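PDB 2O3I: DUF917 domain-containing protein from Chromobacterium violaceum, which is of unknown function but belongs to a family defined by S-Me-THD-like N-terminal and C-terminal domains. Local coordinates for residues Val284-Gly289 against Ala353-Leu358. The protein carries 2 engineered substitutions. Residues are numbered along the deposited sequence; the frame is centred on the assembly and turned at random.
Sequences VVLEDG and AAVIAL
Leu286 reaches across to strand 352-358 with one methyl, CD2, which packs against the side chain of Val355 and against the carbonyl oxygen of Ala353. The two strands are not direct neighbours in the sheet: strand 266-268 pairs antiparallel with both, and Leu286 and Ala353 both touch its Leu268. Leucine is long enough for its CD2 to bridge the 7.9 Å between the CA atoms of Leu286 and Ala353.

The tight part is the meeting of Leu286 CD2 with Val355 CG2, 3.6 Å apart, where the two side chains approach at a slant. In Val355, CG1 stands anti to the backbone N (chi1 -179°), which leaves CG2 beside that nitrogen and turned to the leucine. The same leucine methyl lies 3.8 Å from the carbonyl O of Ala353, a van der Waals contact, whereas the Ala353 CB is a looser 4.5 Å from CD2. The small alanine side chain probably leaves room for the leucine methyl beside the backbone carbonyl. Leu286, Ala353 and Val355 are all buried; Phe263 also touches Leu286, and Ile320 of strand 319-324 touches Val355.

The end of strand 283-287 is open to solvent: Glu287 and, just beyond it, Asp288 are exposed, and charged groups fit there. The Glu287 side chain points to the opposite face from Leu286.

Aliphatic carbon supplies the side-chain contacts here, so the direct contact between these strands is consistent with dispersion and the exclusion of water, while backbone hydrogen bonds join Glu287 to Thr267 and Ala353 to Ala266 of the strand between them.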
loop_
_atom_site.group_PDB
_atom_site.type_symbol
_atom_site.label_atom_id
_atom_site.label_comp_id
_atom_site.label_asym_id
_atom_site.label_seq_id
_atom_site.Cartn_x
_atom_site.Cartn_y
_atom_site.Cartn_z
ATOM N N VAL A 284 -3.710 -24.321 -20.063
ATOM C CA VAL A 284 -3.892 -25.764 -19.974
ATOM C C VAL A 284 -4.263 -26.188 -21.388
ATOM O O VAL A 284 -5.040 -25.509 -22.065
ATOM C CB VAL A 284 -5.021 -26.171 -18.980
ATOM C CG1 VAL A 284 -4.724 -25.617 -17.592
ATOM C CG2 VAL A 284 -6.360 -25.687 -19.474
ATOM N N VAL A 285 -3.686 -27.297 -21.840
ATOM C CA VAL A 285 -3.937 -27.787 -23.184
ATOM C C VAL A 285 -4.627 -29.142 -23.174
ATOM O O VAL A 285 -4.356 -29.984 -22.324
ATOM C CB VAL A 285 -2.607 -27.898 -23.971
ATOM C CG1 VAL A 285 -2.883 -28.238 -25.436
ATOM C CG2 VAL A 285 -1.826 -26.592 -23.848
ATOM N N LEU A 286 -5.533 -29.332 -24.124
ATOM C CA LEU A 286 -6.270 -30.579 -24.264
ATOM C C LEU A 286 -6.174 -31.008 -25.719
ATOM O O LEU A 286 -6.350 -30.192 -26.625
ATOM C CB LEU A 286 -7.743 -30.391 -23.893
ATOM C CG LEU A 286 -8.113 -30.003 -22.460
ATOM C CD1 LEU A 286 -7.758 -28.546 -22.198
ATOM C CD2 LEU A 286 -9.602 -30.227 -22.257
ATOM N N GLU A 287 -5.890 -32.286 -25.946
ATOM C CA GLU A 287 -5.786 -32.804 -27.302
ATOM C C GLU A 287 -6.826 -33.882 -27.580
ATOM O O GLU A 287 -7.092 -34.742 -26.741
ATOM C CB GLU A 287 -4.374 -33.342 -27.553
ATOM C CG GLU A 287 -3.310 -32.250 -27.609
ATOM C CD GLU A 287 -1.965 -32.757 -28.109
ATOM O OE1 GLU A 287 -1.332 -33.577 -27.408
ATOM O OE2 GLU A 287 -1.543 -32.335 -29.209
ATOM N N ASP A 288 -7.418 -33.819 -28.768
ATOM C CA ASP A 288 -8.442 -34.769 -29.182
ATOM C C ASP A 288 -8.055 -35.367 -30.534
ATOM O O ASP A 288 -8.826 -35.318 -31.492
ATOM C CB ASP A 288 -9.797 -34.055 -29.278
ATOM C CG ASP A 288 -10.934 -34.995 -29.632
ATOM O OD1 ASP A 288 -11.102 -36.018 -28.934
ATOM O OD2 ASP A 288 -11.667 -34.706 -30.605
ATOM N N GLY A 289 -6.850 -35.927 -30.599
ATOM C CA GLY A 289 -6.367 -36.524 -31.832
ATOM C C GLY A 289 -6.278 -35.505 -32.950
ATOM O O GLY A 289 -7.217 -35.351 -33.729
ATOM N N ALA A 353 -11.264 -35.228 -20.162
ATOM C CA ALA A 353 -11.763 -33.945 -19.692
ATOM C C ALA A 353 -12.402 -33.125 -20.810
ATOM O O ALA A 353 -11.966 -33.167 -21.963
ATOM C CB ALA A 353 -10.627 -33.155 -19.057
ATOM N N ALA A 354 -13.439 -32.373 -20.456
ATOM C CA ALA A 354 -14.135 -31.529 -21.412
ATOM C C ALA A 354 -14.080 -30.079 -20.956
ATOM O O ALA A 354 -13.786 -29.787 -19.795
ATOM C CB ALA A 354 -15.578 -31.968 -21.544
ATOM N N VAL A 355 -14.366 -29.177 -21.884
ATOM C CA VAL A 355 -14.381 -27.754 -21.595
ATOM C C VAL A 355 -15.793 -27.270 -21.891
ATOM O O VAL A 355 -16.294 -27.415 -23.011
ATOM C CB VAL A 355 -13.379 -26.987 -22.478
ATOM C CG1 VAL A 355 -13.405 -25.504 -22.125
ATOM C CG2 VAL A 355 -11.973 -27.568 -22.302
ATOM N N ILE A 356 -16.437 -26.712 -20.871
ATOM C CA ILE A 356 -17.796 -26.214 -20.999
ATOM C C ILE A 356 -17.858 -24.707 -20.805
ATOM O O ILE A 356 -17.199 -24.151 -19.929
ATOM C CB ILE A 356 -18.732 -26.897 -19.972
ATOM C CG1 ILE A 356 -18.855 -28.386 -20.305
ATOM C CG2 ILE A 356 -20.113 -26.240 -19.986
ATOM C CD1 ILE A 356 -19.663 -29.194 -19.298
ATOM N N ALA A 357 -18.644 -24.048 -21.648
ATOM C CA ALA A 357 -18.816 -22.610 -21.546
ATOM C C ALA A 357 -20.210 -22.356 -20.989
ATOM O O ALA A 357 -21.171 -23.028 -21.357
ATOM C CB ALA A 357 -18.664 -21.956 -22.916
ATOM N N LEU A 358 -20.308 -21.402 -20.078
ATOM C CA LEU A 358 -21.588 -21.048 -19.501
ATOM C C LEU A 358 -21.868 -19.600 -19.885
ATOM O O LEU A 358 -21.014 -18.717 -19.728
ATOM C CB LEU A 358 -21.555 -21.190 -17.975
ATOM C CG LEU A 358 -21.181 -22.555 -17.383
ATOM C CD1 LEU A 358 -21.097 -22.441 -15.855
ATOM C CD2 LEU A 358 -22.203 -23.611 -17.802
#